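Local coordinates for 2-C-methyl-D-erythritol 4-phosphate cytidylyltransferase (Thermus thermophilus HB8, PDB 2PX7), which probably catalyses the transfer of a cytidylyl group from CTP to 2-C-methyl-D-erythritol 4-phosphate, a step of isoprenoid precursor biosynthesis, at residues A[102-107]-A[173-178]; A[142-147]-A[164-169]; A[179-184]-A[200-205]. All coordinates share one frame; numbering follows the deposited sequence.

How the contacts relate
Contacts 1 and 2 both use strand 165-174, but they sit on opposite sides of the chain's centre, with their own centres about 28 Å apart. Contact 3 lies on the same side as contact 1, about 13 Å from it centre to centre, and both use helix 175-188. Leu-177 joins these two: its CD2 is 3.6 Å from CD2 of Tyr-204. Contacts 2 and 3 do not touch; their nearest atoms are about 9 Å apart. Contact 2 is the one close to the predicted substrate site. Its Val-143 side chain lies about 4 Å from that of Arg-161, predicted to position the substrate. Contacts 1 and 3 lie away from the annotated sites.

Contact 1: A[102-107]-A[173-178]; sequences EAASLP and FFTALL
Pro-107 and Thr-175 meet through their backbones. The contact joins the loop between helix 93-103 and strand 108-111 to the point where the neighbouring antiparallel strand 165-174 passes into helix 175-188. The amide N of Thr-175 donates to Pro-107 O at 2.9 Å. The bond is fairly straight at hydrogen (164°), but the donor stands above the carbonyl plane, 60° out of it. The same oxygen takes a second bond, 2.7 Å long, from water 1. That water accepts in turn from Ala-176 N at 3.1 Å. Pro-107 O therefore serves two successive amides at the start of the helix, one directly and one through water. Phe-174, at the N-cap position, adds a CA-H...O contact to this oxygen, with its CA 3.5 Å away. Its own carbonyl O accepts from Leu-178 N inside the helix.

The Thr-175 hydroxyl points at Leu-106 O, but its modelled place is doubtful. CG2 of Thr-175 rests 4.1 Å from Ala-104 CB. Phe-173 pairs by backbone with Val-109. The chemistry is mostly main-chain polar. Pro-107 O faces the N-terminal amides of helix 175-188, whose partial positive charge would probably polarise that carbonyl.

Contact 2: A[142-147]-A[164-169]; sequences PVPDTL and FRLVQT
Val-143 puts one methyl, CG2, against Phe-164 and Leu-166, at the start of strand 165-174. The two segments lie where the antiparallel strands 136-142 and 165-174 splay at the base of the hairpin arm 146-150/156-159, an arm that reaches toward the second subunit of the dimer.

CG2 is 3.8 Å from Phe-164 CB and 4.2 Å from Leu-166 CG. It gets there because it stands anti to the carbonyl carbon of Val-143, while CG1 is anti to N (chi1 174°). Leu-147 CD2 also approaches the Phe-164 ring, obliquely, 3.9 Å from Phe-164 CD2. The two side chains cross at about a right angle. Leu-166 CD1 meets Pro-144 CD at 4.0 Å, again nearly at right angles. Water 2 bridges the segments, accepting from Val-143 N and donating to Phe-164 O.

Further out are polar partners. Val-143 O accepts from NH1 of Arg-161, a residue predicted to position the substrate. Thr-146, Leu-147 and residues 165-167 pair with a strand of the second subunit, so the sheet continues across the interface, and Asp-145 makes a salt bridge to Arg-116 of that subunit.

Phe-164 O also accepts from Arg-165 NH1 at 2.9 Å. The oxygen lies nearly in the guanidinium plane, whereas NH1 stands 69° out of the carbonyl plane.

Contact 3: A[179-184]-A[200-205]; sequences REAHAY and QALGYP
Leu-202 lies across one side of helix 175-188 and touches Glu-180, Ala-181 and Tyr-184. It sits next to the end of helix 195-201, where the chain leaves through a Schellman motif, so the contact joins two helices that flank the central mixed sheet.

The side chain of Leu-202 can be followed outward. CB does not itself reach the other helix. At this residue CG stands anti to the carbonyl carbon (chi1 -79°), and the end of the side chain comes nearer to the helix than its base. CG lies 4.0 Å from Ala-181 CA. The branches then part. CD1 packs against the backbone, 3.5 Å from Ala-181 N, with Glu-180 CB at 3.7 Å and Ala-181 CB at 4.0 Å. It also borders Leu-177, one turn earlier. CD2 turns the other way and meets Tyr-184 CB at 3.9 Å, close to Glu-180 O as well. CD1 thus sits by Ala-181, and CD2 by Glu-180 O and Tyr-184 CB. Tyr-184 and Leu-202 run past each other in opposite directions.

Elsewhere on the same helix, His-182 NE2 is hydrogen-bonded to Asp-195 OD1, at the start of helix 195-201. Gln-200 NE2 donates to Gly-156 O of the second subunit.

Gly-203 takes a positive phi of 98°, and its N donates back to Gln-200 O at 2.9 Å. On the Tyr-184 side, ring atom CE2 approaches Ala-201 O obliquely, at 3.6 Å.

Contact 1: A[102-107]-A[173-178]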
loop_
_atom_site.group_PDB
_atom_site.type_symbol
_atom_site.label_atom_id
_atom_site.label_comp_id
_atom_site.label_asym_id
_atom_site.label_seq_id
_atom_site.Cartn_x
_atom_site.Cartn_y
_atom_site.Cartn_z
ATOM N N GLU A 102 -7.961 -9.592 -28.921
ATOM C CA GLU A 102 -8.303 -10.017 -30.274
ATOM C C GLU A 102 -7.885 -8.979 -31.316
ATOM O O GLU A 102 -7.541 -9.341 -32.445
ATOM C CB GLU A 102 -9.806 -10.284 -30.369
ATOM C CG GLU A 102 -10.177 -11.265 -31.467
ATOM C CD GLU A 102 -11.666 -11.557 -31.483
ATOM O OE1 GLU A 102 -12.198 -11.943 -30.413
ATOM O OE2 GLU A 102 -12.290 -11.399 -32.566
ATOM N N ALA A 103 -7.891 -7.705 -30.912
ATOM C CA ALA A 103 -7.537 -6.577 -31.773
ATOM C C ALA A 103 -6.049 -6.224 -31.768
ATOM O O ALA A 103 -5.600 -5.459 -32.624
ATOM C CB ALA A 103 -8.365 -5.347 -31.394
ATOM N N ALA A 104 -5.288 -6.778 -30.813
ATOM C CA ALA A 104 -3.854 -6.481 -30.681
ATOM C C ALA A 104 -3.087 -6.888 -31.950
ATOM O O ALA A 104 -3.293 -7.980 -32.458
ATOM C CB ALA A 104 -3.273 -7.181 -29.438
ATOM N N SER A 105 -2.215 -6.012 -32.464
ATOM C CA SER A 105 -1.515 -6.296 -33.722
ATOM C C SER A 105 -0.046 -6.662 -33.546
ATOM O O SER A 105 0.574 -7.233 -34.459
ATOM C CB SER A 105 -1.688 -5.146 -34.735
ATOM O OG SER A 105 -1.078 -3.951 -34.277
ATOM N N LEU A 106 0.495 -6.387 -32.359
ATOM C CA LEU A 106 1.918 -6.585 -32.084
ATOM C C LEU A 106 2.160 -7.805 -31.163
ATOM O O LEU A 106 1.286 -8.159 -30.371
ATOM C CB LEU A 106 2.508 -5.283 -31.520
ATOM C CG LEU A 106 2.329 -4.104 -32.501
ATOM C CD1 LEU A 106 2.298 -2.774 -31.788
ATOM C CD2 LEU A 106 3.409 -4.107 -33.600
ATOM N N PRO A 107 3.323 -8.475 -31.300
ATOM C CA PRO A 107 3.596 -9.724 -30.573
ATOM C C PRO A 107 3.910 -9.587 -29.082
ATOM O O PRO A 107 4.166 -10.599 -28.406
ATOM C CB PRO A 107 4.808 -10.298 -31.311
ATOM C CG PRO A 107 5.526 -9.104 -31.832
ATOM C CD PRO A 107 4.437 -8.117 -32.205
ATOM N N PHE A 173 3.337 -9.416 -21.537
ATOM C CA PHE A 173 3.284 -10.802 -22.017
ATOM C C PHE A 173 3.615 -10.840 -23.492
ATOM O O PHE A 173 3.375 -9.849 -24.197
ATOM C CB PHE A 173 1.871 -11.399 -21.807
ATOM C CG PHE A 173 1.384 -11.337 -20.376
ATOM C CD1 PHE A 173 1.766 -12.305 -19.455
ATOM C CD2 PHE A 173 0.541 -10.324 -19.963
ATOM C CE1 PHE A 173 1.334 -12.246 -18.111
ATOM C CE2 PHE A 173 0.097 -10.244 -18.638
ATOM C CZ PHE A 173 0.511 -11.209 -17.705
ATOM N N PHE A 174 4.146 -11.970 -23.963
ATOM C CA PHE A 174 4.012 -12.294 -25.392
ATOM C C PHE A 174 2.507 -12.350 -25.687
ATOM O O PHE A 174 1.750 -13.010 -24.974
ATOM C CB PHE A 174 4.662 -13.642 -25.744
ATOM C CG PHE A 174 6.158 -13.707 -25.475
ATOM C CD1 PHE A 174 6.963 -12.558 -25.560
ATOM C CD2 PHE A 174 6.771 -14.923 -25.178
ATOM C CE1 PHE A 174 8.339 -12.633 -25.333
ATOM C CE2 PHE A 174 8.154 -15.003 -24.928
ATOM C CZ PHE A 174 8.929 -13.860 -25.018
ATOM N N THR A 175 2.069 -11.646 -26.727
ATOM C CA THR A 175 0.642 -11.611 -27.125
ATOM C C THR A 175 0.076 -13.017 -27.357
ATOM O O THR A 175 -1.019 -13.337 -26.890
ATOM C CB THR A 175 0.472 -10.755 -28.390
ATOM O OG1 THR A 175 1.166 -9.515 -28.192
ATOM C CG2 THR A 175 -1.004 -10.476 -28.684
ATOM N N ALA A 176 0.843 -13.848 -28.046
ATOM C CA ALA A 176 0.463 -15.240 -28.327
ATOM C C ALA A 176 0.257 -16.067 -27.049
ATOM O O ALA A 176 -0.594 -16.956 -26.990
ATOM C CB ALA A 176 1.527 -15.892 -29.181
ATOM N N LEU A 177 1.058 -15.782 -26.028
ATOM C CA LEU A 177 0.938 -16.504 -24.777
ATOM C C LEU A 177 -0.345 -16.085 -24.051
ATOM O O LEU A 177 -1.083 -16.930 -23.556
ATOM C CB LEU A 177 2.176 -16.269 -23.902
ATOM C CG LEU A 177 2.124 -16.824 -22.479
ATOM C CD1 LEU A 177 2.054 -18.382 -22.458
ATOM C CD2 LEU A 177 3.322 -16.313 -21.707
ATOM N N LEU A 178 -0.602 -14.781 -23.984
ATOM C CA LEU A 178 -1.821 -14.299 -23.340
ATOM C C LEU A 178 -3.106 -14.787 -24.061
ATOM O O LEU A 178 -4.118 -15.085 -23.423
ATOM C CB LEU A 178 -1.793 -12.763 -23.162
ATOM C CG LEU A 178 -2.887 -12.209 -22.228
ATOM C CD1 LEU A 178 -2.774 -12.846 -20.814
ATOM C CD2 LEU A 178 -2.855 -10.684 -22.140
HETATM O O HOH W 1 3.465 -13.033 -29.413
#

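Contact 2: A[142-147]-A[164-169]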
loop_
_atom_site.group_PDB
_atom_site.type_symbol
_atom_site.label_atom_id
_atom_site.label_comp_id
_atom_site.label_asym_id
_atom_site.label_seq_id
_atom_site.Cartn_x
_atom_site.Cartn_y
_atom_site.Cartn_z
ATOM N N PRO A 142 6.757 -4.948 -1.964
ATOM C CA PRO A 142 6.622 -5.668 -0.692
ATOM C C PRO A 142 5.384 -5.146 0.037
ATOM O O PRO A 142 4.973 -4.006 -0.192
ATOM C CB PRO A 142 7.899 -5.289 0.093
ATOM C CG PRO A 142 8.755 -4.490 -0.852
ATOM C CD PRO A 142 7.912 -4.028 -1.989
ATOM N N VAL A 143 4.792 -5.978 0.884
ATOM C CA VAL A 143 3.722 -5.546 1.769
ATOM C C VAL A 143 4.353 -4.673 2.872
ATOM O O VAL A 143 5.173 -5.162 3.636
ATOM C CB VAL A 143 2.974 -6.752 2.389
ATOM C CG1 VAL A 143 1.947 -6.285 3.441
ATOM C CG2 VAL A 143 2.284 -7.589 1.294
ATOM N N PRO A 144 3.967 -3.384 2.953
ATOM C CA PRO A 144 4.665 -2.410 3.820
ATOM C C PRO A 144 4.280 -2.417 5.305
ATOM O O PRO A 144 5.001 -1.828 6.128
ATOM C CB PRO A 144 4.262 -1.073 3.204
ATOM C CG PRO A 144 2.906 -1.321 2.621
ATOM C CD PRO A 144 2.843 -2.767 2.221
ATOM N N ASP A 145 3.164 -3.064 5.638
ATOM C CA ASP A 145 2.560 -2.985 6.963
ATOM C C ASP A 145 2.365 -4.384 7.495
ATOM O O ASP A 145 2.327 -5.338 6.718
ATOM C CB ASP A 145 1.174 -2.336 6.888
ATOM C CG ASP A 145 1.191 -0.930 6.314
ATOM O OD1 ASP A 145 2.047 -0.106 6.710
ATOM O OD2 ASP A 145 0.302 -0.636 5.477
ATOM N N THR A 146 2.204 -4.512 8.803
ATOM C CA THR A 146 1.765 -5.774 9.373
ATOM C C THR A 146 0.515 -6.227 8.614
ATOM O O THR A 146 -0.403 -5.450 8.353
ATOM C CB THR A 146 1.519 -5.673 10.901
ATOM O OG1 THR A 146 2.757 -5.367 11.542
ATOM C CG2 THR A 146 0.989 -7.000 11.497
ATOM N N LEU A 147 0.526 -7.494 8.234
ATOM C CA LEU A 147 -0.537 -8.080 7.434
ATOM C C LEU A 147 -1.361 -9.016 8.313
ATOM O O LEU A 147 -0.857 -10.018 8.813
ATOM C CB LEU A 147 0.076 -8.815 6.216
ATOM C CG LEU A 147 -0.841 -9.456 5.158
ATOM C CD1 LEU A 147 -1.851 -8.458 4.552
ATOM C CD2 LEU A 147 0.011 -10.124 4.056
ATOM N N PHE A 164 4.848 -12.144 1.255
ATOM C CA PHE A 164 3.766 -11.679 0.389
ATOM C C PHE A 164 4.154 -10.441 -0.392
ATOM O O PHE A 164 5.070 -9.704 0.001
ATOM C CB PHE A 164 2.502 -11.403 1.206
ATOM C CG PHE A 164 1.807 -12.644 1.668
ATOM C CD1 PHE A 164 0.876 -13.285 0.842
ATOM C CD2 PHE A 164 2.093 -13.191 2.919
ATOM C CE1 PHE A 164 0.240 -14.440 1.253
ATOM C CE2 PHE A 164 1.457 -14.351 3.351
ATOM C CZ PHE A 164 0.528 -14.984 2.512
ATOM N N ARG A 165 3.447 -10.226 -1.503
ATOM C CA ARG A 165 3.654 -9.071 -2.355
ATOM C C ARG A 165 2.311 -8.451 -2.737
ATOM O O ARG A 165 1.278 -9.128 -2.749
ATOM C CB ARG A 165 4.418 -9.464 -3.631
ATOM C CG ARG A 165 5.792 -10.074 -3.435
ATOM C CD ARG A 165 6.760 -9.156 -2.665
ATOM N NE ARG A 165 8.062 -9.792 -2.557
ATOM C CZ ARG A 165 8.413 -10.701 -1.637
ATOM N NH1 ARG A 165 7.586 -11.075 -0.672
ATOM N NH2 ARG A 165 9.631 -11.218 -1.672
ATOM N N LEU A 166 2.341 -7.155 -3.019
ATOM C CA LEU A 166 1.242 -6.463 -3.659
ATOM C C LEU A 166 1.526 -6.466 -5.160
ATOM O O LEU A 166 2.605 -6.046 -5.597
ATOM C CB LEU A 166 1.117 -5.023 -3.130
ATOM C CG LEU A 166 0.855 -4.908 -1.625
ATOM C CD1 LEU A 166 0.860 -3.470 -1.185
ATOM C CD2 LEU A 166 -0.430 -5.585 -1.238
ATOM N N VAL A 167 0.560 -6.956 -5.934
ATOM C CA VAL A 167 0.704 -7.051 -7.382
ATOM C C VAL A 167 0.174 -5.786 -8.053
ATOM O O VAL A 167 -0.951 -5.339 -7.761
ATOM C CB VAL A 167 -0.013 -8.326 -7.916
ATOM C CG1 VAL A 167 0.175 -8.467 -9.414
ATOM C CG2 VAL A 167 0.514 -9.578 -7.215
ATOM N N GLN A 168 0.975 -5.204 -8.953
ATOM C CA GLN A 168 0.549 -4.000 -9.686
ATOM C C GLN A 168 0.419 -4.294 -11.179
ATOM O O GLN A 168 0.450 -5.452 -11.591
ATOM C CB GLN A 168 1.545 -2.852 -9.479
ATOM C CG GLN A 168 1.945 -2.618 -8.011
ATOM C CD GLN A 168 2.820 -1.416 -7.878
ATOM O OE1 GLN A 168 3.909 -1.365 -8.443
ATOM N NE2 GLN A 168 2.343 -0.422 -7.163
ATOM N N THR A 169 0.255 -3.228 -11.967
ATOM C CA THR A 169 0.267 -3.278 -13.423
ATOM C C THR A 169 1.145 -2.091 -13.876
ATOM O O THR A 169 1.438 -1.223 -13.071
ATOM C CB THR A 169 -1.185 -3.190 -14.060
ATOM O OG1 THR A 169 -1.699 -1.854 -13.936
ATOM C CG2 THR A 169 -2.160 -4.184 -13.407
HETATM O O HOH W 2 6.802 -8.157 1.570
#

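Contact 3: A[179-184]-A[200-205]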
loop_
_atom_site.group_PDB
_atom_site.type_symbol
_atom_site.label_atom_id
_atom_site.label_comp_id
_atom_site.label_asym_id
_atom_site.label_seq_id
_atom_site.Cartn_x
_atom_site.Cartn_y
_atom_site.Cartn_z
ATOM N N ARG A 179 -3.051 -14.874 -25.387
ATOM C CA ARG A 179 -4.121 -15.531 -26.149
ATOM C C ARG A 179 -4.309 -16.995 -25.715
ATOM O O ARG A 179 -5.413 -17.373 -25.382
ATOM C CB ARG A 179 -3.938 -15.330 -27.667
ATOM C CG ARG A 179 -3.930 -13.823 -28.017
ATOM C CD ARG A 179 -4.591 -13.440 -29.337
ATOM N NE ARG A 179 -3.596 -13.162 -30.354
ATOM C CZ ARG A 179 -3.451 -12.024 -31.044
ATOM N NH1 ARG A 179 -4.256 -10.987 -30.899
ATOM N NH2 ARG A 179 -2.472 -11.950 -31.920
ATOM N N GLU A 180 -3.239 -17.792 -25.657
ATOM C CA GLU A 180 -3.354 -19.161 -25.129
ATOM C C GLU A 180 -3.982 -19.201 -23.740
ATOM O O GLU A 180 -4.818 -20.059 -23.456
ATOM C CB GLU A 180 -2.000 -19.879 -25.058
ATOM C CG GLU A 180 -1.348 -20.189 -26.390
ATOM C CD GLU A 180 -2.094 -21.254 -27.208
ATOM O OE1 GLU A 180 -2.781 -22.125 -26.623
ATOM O OE2 GLU A 180 -1.967 -21.223 -28.445
ATOM N N ALA A 181 -3.550 -18.287 -22.871
ATOM C CA ALA A 181 -4.063 -18.201 -21.505
ATOM C C ALA A 181 -5.571 -17.908 -21.472
ATOM O O ALA A 181 -6.328 -18.553 -20.735
ATOM C CB ALA A 181 -3.292 -17.146 -20.721
ATOM N N HIS A 182 -5.992 -16.917 -22.245
ATOM C CA HIS A 182 -7.399 -16.583 -22.328
ATOM C C HIS A 182 -8.239 -17.703 -22.981
ATOM O O HIS A 182 -9.358 -17.943 -22.551
ATOM C CB HIS A 182 -7.609 -15.220 -23.008
ATOM C CG HIS A 182 -7.482 -14.057 -22.068
ATOM N ND1 HIS A 182 -8.564 -13.501 -21.420
ATOM C CD2 HIS A 182 -6.394 -13.368 -21.644
ATOM C CE1 HIS A 182 -8.152 -12.506 -20.655
ATOM N NE2 HIS A 182 -6.836 -12.406 -20.771
ATOM N N ALA A 183 -7.682 -18.405 -23.970
ATOM C CA ALA A 183 -8.374 -19.550 -24.607
ATOM C C ALA A 183 -8.623 -20.707 -23.630
ATOM O O ALA A 183 -9.727 -21.269 -23.566
ATOM C CB ALA A 183 -7.587 -20.047 -25.833
ATOM N N TYR A 184 -7.591 -21.058 -22.867
ATOM C CA TYR A 184 -7.707 -22.088 -21.841
ATOM C C TYR A 184 -8.673 -21.666 -20.739
ATOM O O TYR A 184 -9.460 -22.482 -20.261
ATOM C CB TYR A 184 -6.327 -22.400 -21.258
ATOM C CG TYR A 184 -6.309 -23.487 -20.210
ATOM C CD1 TYR A 184 -6.580 -24.820 -20.545
ATOM C CD2 TYR A 184 -5.998 -23.192 -18.887
ATOM C CE1 TYR A 184 -6.541 -25.839 -19.573
ATOM C CE2 TYR A 184 -5.956 -24.193 -17.911
ATOM C CZ TYR A 184 -6.223 -25.515 -18.262
ATOM O OH TYR A 184 -6.202 -26.504 -17.287
ATOM N N GLN A 200 -0.276 -18.401 -15.490
ATOM C CA GLN A 200 0.106 -19.397 -14.483
ATOM C C GLN A 200 -0.680 -20.715 -14.630
ATOM O O GLN A 200 -0.103 -21.792 -14.522
ATOM C CB GLN A 200 -0.075 -18.768 -13.090
ATOM C CG GLN A 200 0.363 -19.592 -11.891
ATOM C CD GLN A 200 0.190 -18.789 -10.612
ATOM O OE1 GLN A 200 -0.828 -18.105 -10.418
ATOM N NE2 GLN A 200 1.185 -18.836 -9.758
ATOM N N ALA A 201 -1.979 -20.635 -14.925
ATOM C CA ALA A 201 -2.809 -21.837 -15.102
ATOM C C ALA A 201 -2.402 -22.687 -16.315
ATOM O O ALA A 201 -2.700 -23.878 -16.381
ATOM C CB ALA A 201 -4.298 -21.465 -15.146
ATOM N N LEU A 202 -1.664 -22.088 -17.249
ATOM C CA LEU A 202 -1.082 -22.843 -18.366
ATOM C C LEU A 202 0.132 -23.678 -17.974
ATOM O O LEU A 202 0.496 -24.615 -18.667
ATOM C CB LEU A 202 -0.695 -21.888 -19.511
ATOM C CG LEU A 202 -1.767 -21.362 -20.465
ATOM C CD1 LEU A 202 -1.110 -20.399 -21.463
ATOM C CD2 LEU A 202 -2.469 -22.491 -21.239
ATOM N N GLY A 203 0.768 -23.344 -16.863
ATOM C CA GLY A 203 2.022 -23.968 -16.516
ATOM C C GLY A 203 3.181 -23.077 -16.934
ATOM O O GLY A 203 4.330 -23.517 -16.906
ATOM N N TYR A 204 2.885 -21.838 -17.331
ATOM C CA TYR A 204 3.931 -20.906 -17.781
ATOM C C TYR A 204 4.460 -20.031 -16.613
ATOM O O TYR A 204 3.670 -19.407 -15.893
ATOM C CB TYR A 204 3.437 -20.013 -18.927
ATOM C CG TYR A 204 4.565 -19.331 -19.716
ATOM C CD1 TYR A 204 5.035 -19.881 -20.906
ATOM C CD2 TYR A 204 5.158 -18.145 -19.259
ATOM C CE1 TYR A 204 6.063 -19.283 -21.629
ATOM C CE2 TYR A 204 6.200 -17.531 -19.975
ATOM C CZ TYR A 204 6.639 -18.114 -21.158
ATOM O OH TYR A 204 7.638 -17.546 -21.884
ATOM N N PRO A 205 5.800 -19.961 -16.454
ATOM C CA PRO A 205 6.414 -19.180 -15.364
ATOM C C PRO A 205 6.204 -17.671 -15.546
ATOM O O PRO A 205 6.397 -17.134 -16.631
ATOM C CB PRO A 205 7.909 -19.536 -15.476
ATOM C CG PRO A 205 8.095 -19.885 -16.951
ATOM C CD PRO A 205 6.817 -20.614 -17.310
#